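Local coordinates for lipopolysaccharide biosynthesis protein wbpB (Thermus thermophilus HB27, PDB 3OA0) that probably oxidises UDP-N-acetylglucosaminuronic acid with NAD(+), regenerating the cofactor with 2-oxoglutarate, as a step in lipopolysaccharide biosynthesis, at residues G150-V155 and I249-E254; V202-R207 and L297-P302. All blocks are in the same frame, centred on the assembly; numbering follows the deposited sequence.

How the contacts relate
From the N terminus the chain first builds the NAD-binding Rossmann domain and then enters the mixed sheet of the C-terminal alpha/beta domain through strand 152-160, whose start is the first half of contact 1. Strand 199-207, an outermost strand of that sheet within the chain, offers the first half of contact 2. Residues 249-254 then close contact 1 over a span of 93 residues, and residues 297-302, just beyond helix 281-296, close contact 2 over 89. The two loops therefore cross rather than nest. Contact 1 joins neighbouring strands inside the sheet, while contact 2 fastens a post-helical loop to its edge; their centres are 21 Å apart.

Contact 1: residues G150-V155 and I249-E254; sequences GAKDVV and IAVDGE
Strands 152-155 and 249-251 run antiparallel, their axes 4.8 Å apart at closest approach, with V154 and V251 a non-hydrogen-bonded pair and V155 and A250 a hydrogen-bonded one. V155 N donates to A250 O (3.0 Å), and A250 N returns a straighter bond to V155 O (171°). Beyond the V154-V251 pair, D252 N gives its hydrogen to D153 O at 2.8 Å, but the reciprocal donor, D153 N, meets a side chain: D252 OD1, 2.9 Å away, approached nearly along its C-O axis. D252 is the second residue of the type I' turn from V251 to E254, and with CG beside its backbone N (chi1 -75°) the carboxylate swings back to the strand. K152 folds its CD against V251 CG1 (3.7 Å) and crosses D252 at about a right angle, while its NZ pairs with E148. On the same face, V154 CG1 lies alongside I249 CG2 (3.8 Å), packed against helix 186-196, V154 on F196 and I249 on L191. A water donates to both D153 OD2 and D252 OD1, 4.4 Å apart; the D153-R222 salt bridge probably eases their repulsion. A side-chain carboxylate thus extends the antiparallel ladder where the hairpin turns.

Contact 2: residues V202-R207 and L297-P302; sequences VEVHAR and LPLSQP
R207 grips a single carbonyl end-on with two nitrogens: NH2 lies 2.6 Å from L297 O, in the carbonyl plane and on a lone pair, and NH1 meets the same oxygen on a more bent path (134°). The side chain leaves with CG anti to the backbone N, then bends at chi3 (-90°), which turns the end of the guanidinium toward L297. L299 CD2 rests against both R207 CB and V204 CG1, 3.7 Å from each, and the L297 side chain crosses that of V202 at about a right angle, CD1 touching CG1. S300 N donates to V204 O (3.0 Å), while a water takes hydrogens from V204 N and S300 OG and gives one to P298 O. Farther along, P302 CB sits over the centre of the H205 ring, a CH-pi contact 3.3 Å from the centroid. The ring's NE2 donates in its own plane to the anti lone pair of E203 OE1 at 175°; OE2 of E203 binds H201. A leucine in place of H205 would probably deprive P302 of its aromatic face and leave E203 OE1 without this donor. H205 and A206 form a classic beta bulge opposite A213. By bonding L294 O as well as L297 O, R207 ties the end of helix 281-296 and the departing loop to the strand; its positive charge probably also suits the helix's carbonyl end.

Contact 1: residues G150-V155 and I249-E254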
loop_
_atom_site.group_PDB
_atom_site.type_symbol
_atom_site.label_atom_id
_atom_site.label_comp_id
_atom_site.label_asym_id
_atom_site.label_seq_id
_atom_site.Cartn_x
_atom_site.Cartn_y
_atom_site.Cartn_z
ATOM N N GLY A 150 -5.400 -3.490 53.312
ATOM C CA GLY A 150 -4.215 -2.682 53.037
ATOM C C GLY A 150 -3.845 -2.675 51.557
ATOM O O GLY A 150 -3.999 -3.701 50.898
ATOM N N ALA A 151 -3.337 -1.544 51.060
ATOM C CA ALA A 151 -2.695 -1.457 49.734
ATOM C C ALA A 151 -1.503 -2.407 49.591
ATOM O O ALA A 151 -0.906 -2.816 50.582
ATOM C CB ALA A 151 -2.269 -0.013 49.468
ATOM N N LYS A 152 -1.200 -2.869 48.376
ATOM C CA LYS A 152 -0.052 -3.743 48.157
ATOM C C LYS A 152 1.075 -2.930 47.533
ATOM O O LYS A 152 0.811 -1.952 46.834
ATOM C CB LYS A 152 -0.404 -4.867 47.177
ATOM C CG LYS A 152 -1.532 -5.738 47.691
ATOM C CD LYS A 152 -0.985 -6.576 48.850
ATOM C CE LYS A 152 -1.972 -6.656 50.001
ATOM N NZ LYS A 152 -2.955 -7.726 49.665
ATOM N N ASP A 153 2.314 -3.332 47.785
ATOM C CA ASP A 153 3.434 -2.756 47.039
ATOM C C ASP A 153 3.790 -3.728 45.926
ATOM O O ASP A 153 4.084 -4.887 46.195
ATOM C CB ASP A 153 4.658 -2.432 47.897
ATOM C CG ASP A 153 4.387 -1.195 48.774
ATOM O OD1 ASP A 153 4.297 -0.054 48.249
ATOM O OD2 ASP A 153 4.122 -1.393 49.975
ATOM N N VAL A 154 3.751 -3.242 44.693
ATOM C CA VAL A 154 3.865 -4.152 43.541
ATOM C C VAL A 154 5.035 -3.683 42.702
ATOM O O VAL A 154 5.188 -2.483 42.483
ATOM C CB VAL A 154 2.592 -4.045 42.709
ATOM C CG1 VAL A 154 2.649 -4.875 41.384
ATOM C CG2 VAL A 154 1.420 -4.471 43.535
ATOM N N VAL A 155 5.849 -4.615 42.222
ATOM C CA VAL A 155 6.831 -4.357 41.181
ATOM C C VAL A 155 6.433 -5.151 39.927
ATOM O O VAL A 155 6.253 -6.379 39.955
ATOM C CB VAL A 155 8.240 -4.774 41.629
ATOM C CG1 VAL A 155 9.291 -4.555 40.545
ATOM C CG2 VAL A 155 8.613 -4.084 42.979
ATOM N N ILE A 249 5.253 -10.051 38.009
ATOM C CA ILE A 249 4.539 -9.172 38.906
ATOM C C ILE A 249 4.828 -9.714 40.308
ATOM O O ILE A 249 4.552 -10.880 40.582
ATOM C CB ILE A 249 3.025 -9.213 38.683
ATOM C CG1 ILE A 249 2.685 -8.732 37.269
ATOM C CG2 ILE A 249 2.339 -8.349 39.759
ATOM C CD1 ILE A 249 1.235 -8.955 36.824
ATOM N N ALA A 250 5.429 -8.899 41.167
ATOM C CA ALA A 250 5.611 -9.256 42.572
ATOM C C ALA A 250 4.730 -8.385 43.436
ATOM O O ALA A 250 4.684 -7.157 43.288
ATOM C CB ALA A 250 7.082 -9.126 43.002
ATOM N N VAL A 251 4.015 -9.029 44.345
ATOM C CA VAL A 251 3.048 -8.348 45.211
ATOM C C VAL A 251 3.530 -8.541 46.653
ATOM O O VAL A 251 3.673 -9.678 47.128
ATOM C CB VAL A 251 1.642 -8.931 45.032
ATOM C CG1 VAL A 251 0.681 -8.318 46.043
ATOM C CG2 VAL A 251 1.189 -8.692 43.594
ATOM N N ASP A 252 3.905 -7.431 47.281
ATOM C CA ASP A 252 4.564 -7.482 48.579
ATOM C C ASP A 252 5.763 -8.437 48.611
ATOM O O ASP A 252 5.842 -9.326 49.474
ATOM C CB ASP A 252 3.575 -7.881 49.679
ATOM C CG ASP A 252 2.633 -6.753 50.072
ATOM O OD1 ASP A 252 2.783 -5.600 49.594
ATOM O OD2 ASP A 252 1.730 -7.039 50.890
ATOM N N GLY A 253 6.697 -8.236 47.689
ATOM C CA GLY A 253 7.942 -8.994 47.654
ATOM C C GLY A 253 7.798 -10.418 47.156
ATOM O O GLY A 253 8.794 -11.099 46.982
ATOM N N GLU A 254 6.574 -10.883 46.925
ATOM C CA GLU A 254 6.337 -12.258 46.484
ATOM C C GLU A 254 5.937 -12.401 44.990
ATOM O O GLU A 254 5.044 -11.728 44.496
ATOM C CB GLU A 254 5.270 -12.869 47.386
ATOM C CG GLU A 254 4.945 -14.311 47.067
ATOM C CD GLU A 254 3.454 -14.508 46.830
ATOM O OE1 GLU A 254 2.913 -13.859 45.905
ATOM O OE2 GLU A 254 2.828 -15.321 47.556
HETATM O O HOH W 1 6.462 -6.498 45.496
HETATM O O HOH W 2 3.133 -3.646 51.435
#

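Contact 2: residues V202-R207 and L297-P302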
loop_
_atom_site.group_PDB
_atom_site.type_symbol
_atom_site.label_atom_id
_atom_site.label_comp_id
_atom_site.label_asym_id
_atom_site.label_seq_id
_atom_site.Cartn_x
_atom_site.Cartn_y
_atom_site.Cartn_z
ATOM N N VAL A 202 -0.189 9.250 38.635
ATOM C CA VAL A 202 0.575 8.610 37.582
ATOM C C VAL A 202 1.881 9.341 37.284
ATOM O O VAL A 202 1.861 10.547 37.033
ATOM C CB VAL A 202 -0.312 8.499 36.315
ATOM C CG1 VAL A 202 0.442 7.831 35.191
ATOM C CG2 VAL A 202 -1.617 7.761 36.644
ATOM N N GLU A 203 3.012 8.635 37.277
ATOM C CA GLU A 203 4.294 9.242 36.894
ATOM C C GLU A 203 4.989 8.420 35.827
ATOM O O GLU A 203 4.947 7.180 35.855
ATOM C CB GLU A 203 5.315 9.317 38.039
ATOM C CG GLU A 203 4.744 9.984 39.244
ATOM C CD GLU A 203 5.587 9.908 40.509
ATOM O OE1 GLU A 203 6.734 9.386 40.565
ATOM O OE2 GLU A 203 4.969 10.369 41.492
ATOM N N VAL A 204 5.707 9.120 34.955
ATOM C CA VAL A 204 6.476 8.450 33.915
ATOM C C VAL A 204 7.935 8.827 34.136
ATOM O O VAL A 204 8.243 10.023 34.201
ATOM C CB VAL A 204 5.981 8.932 32.537
ATOM C CG1 VAL A 204 6.726 8.221 31.474
ATOM C CG2 VAL A 204 4.476 8.663 32.421
ATOM N N HIS A 205 8.819 7.844 34.274
ATOM C CA HIS A 205 10.207 8.132 34.653
ATOM C C HIS A 205 11.197 7.892 33.522
ATOM O O HIS A 205 12.355 8.347 33.594
ATOM C CB HIS A 205 10.707 7.242 35.799
ATOM C CG HIS A 205 9.890 7.323 37.051
ATOM N ND1 HIS A 205 9.858 6.297 37.970
ATOM C CD2 HIS A 205 9.080 8.292 37.542
ATOM C CE1 HIS A 205 9.055 6.626 38.968
ATOM N NE2 HIS A 205 8.561 7.827 38.728
ATOM N N ALA A 206 10.803 7.107 32.526
ATOM C CA ALA A 206 11.692 6.879 31.374
ATOM C C ALA A 206 10.780 6.632 30.200
ATOM O O ALA A 206 9.740 5.968 30.332
ATOM C CB ALA A 206 12.622 5.691 31.607
ATOM N N ARG A 207 11.147 7.206 29.055
ATOM C CA ARG A 207 10.292 7.125 27.892
ATOM C C ARG A 207 11.173 7.225 26.672
ATOM O O ARG A 207 11.452 8.312 26.186
ATOM C CB ARG A 207 9.263 8.240 27.890
ATOM C CG ARG A 207 8.263 8.086 26.765
ATOM C CD ARG A 207 7.513 9.392 26.559
ATOM N NE ARG A 207 6.316 9.431 27.391
ATOM C CZ ARG A 207 5.921 10.501 28.082
ATOM N NH1 ARG A 207 6.600 11.635 28.019
ATOM N NH2 ARG A 207 4.807 10.459 28.787
ATOM N N LEU A 297 1.776 12.652 29.499
ATOM C CA LEU A 297 2.453 13.247 30.682
ATOM C C LEU A 297 3.945 13.575 30.519
ATOM O O LEU A 297 4.701 12.773 29.988
ATOM C CB LEU A 297 2.312 12.355 31.941
ATOM C CG LEU A 297 0.937 12.349 32.631
ATOM C CD1 LEU A 297 0.718 11.321 33.749
ATOM C CD2 LEU A 297 0.473 13.726 33.059
ATOM N N PRO A 298 4.396 14.736 31.034
ATOM C CA PRO A 298 5.830 14.987 30.987
ATOM C C PRO A 298 6.585 14.068 31.924
ATOM O O PRO A 298 6.034 13.655 32.941
ATOM C CB PRO A 298 5.972 16.433 31.480
ATOM C CG PRO A 298 4.667 16.810 32.085
ATOM C CD PRO A 298 3.627 15.920 31.456
ATOM N N LEU A 299 7.832 13.748 31.594
ATOM C CA LEU A 299 8.642 12.920 32.462
ATOM C C LEU A 299 8.790 13.618 33.806
ATOM O O LEU A 299 8.828 14.845 33.901
ATOM C CB LEU A 299 10.038 12.680 31.877
ATOM C CG LEU A 299 10.088 11.986 30.510
ATOM C CD1 LEU A 299 11.509 11.866 29.979
ATOM C CD2 LEU A 299 9.484 10.615 30.686
ATOM N N SER A 300 8.915 12.821 34.859
ATOM C CA SER A 300 9.274 13.372 36.152
ATOM C C SER A 300 10.424 12.569 36.763
ATOM O O SER A 300 10.774 11.476 36.304
ATOM C CB SER A 300 8.021 13.532 37.013
ATOM O OG SER A 300 7.463 12.286 37.333
ATOM N N GLN A 301 11.109 13.183 37.719
ATOM C CA GLN A 301 12.282 12.579 38.336
ATOM C C GLN A 301 11.770 11.700 39.472
ATOM O O GLN A 301 11.062 12.212 40.328
ATOM C CB GLN A 301 13.134 13.703 38.937
ATOM C CG GLN A 301 14.352 13.229 39.718
ATOM C CD GLN A 301 15.302 12.401 38.879
ATOM O OE1 GLN A 301 16.237 11.800 39.412
ATOM N NE2 GLN A 301 15.089 12.383 37.560
ATOM N N PRO A 302 12.114 10.396 39.492
ATOM C CA PRO A 302 11.497 9.573 40.540
ATOM C C PRO A 302 12.138 9.740 41.913
ATOM O O PRO A 302 13.360 9.800 42.018
ATOM C CB PRO A 302 11.772 8.149 40.061
ATOM C CG PRO A 302 13.045 8.263 39.292
ATOM C CD PRO A 302 13.028 9.616 38.643
HETATM O O HOH W 3 5.791 11.867 35.305
#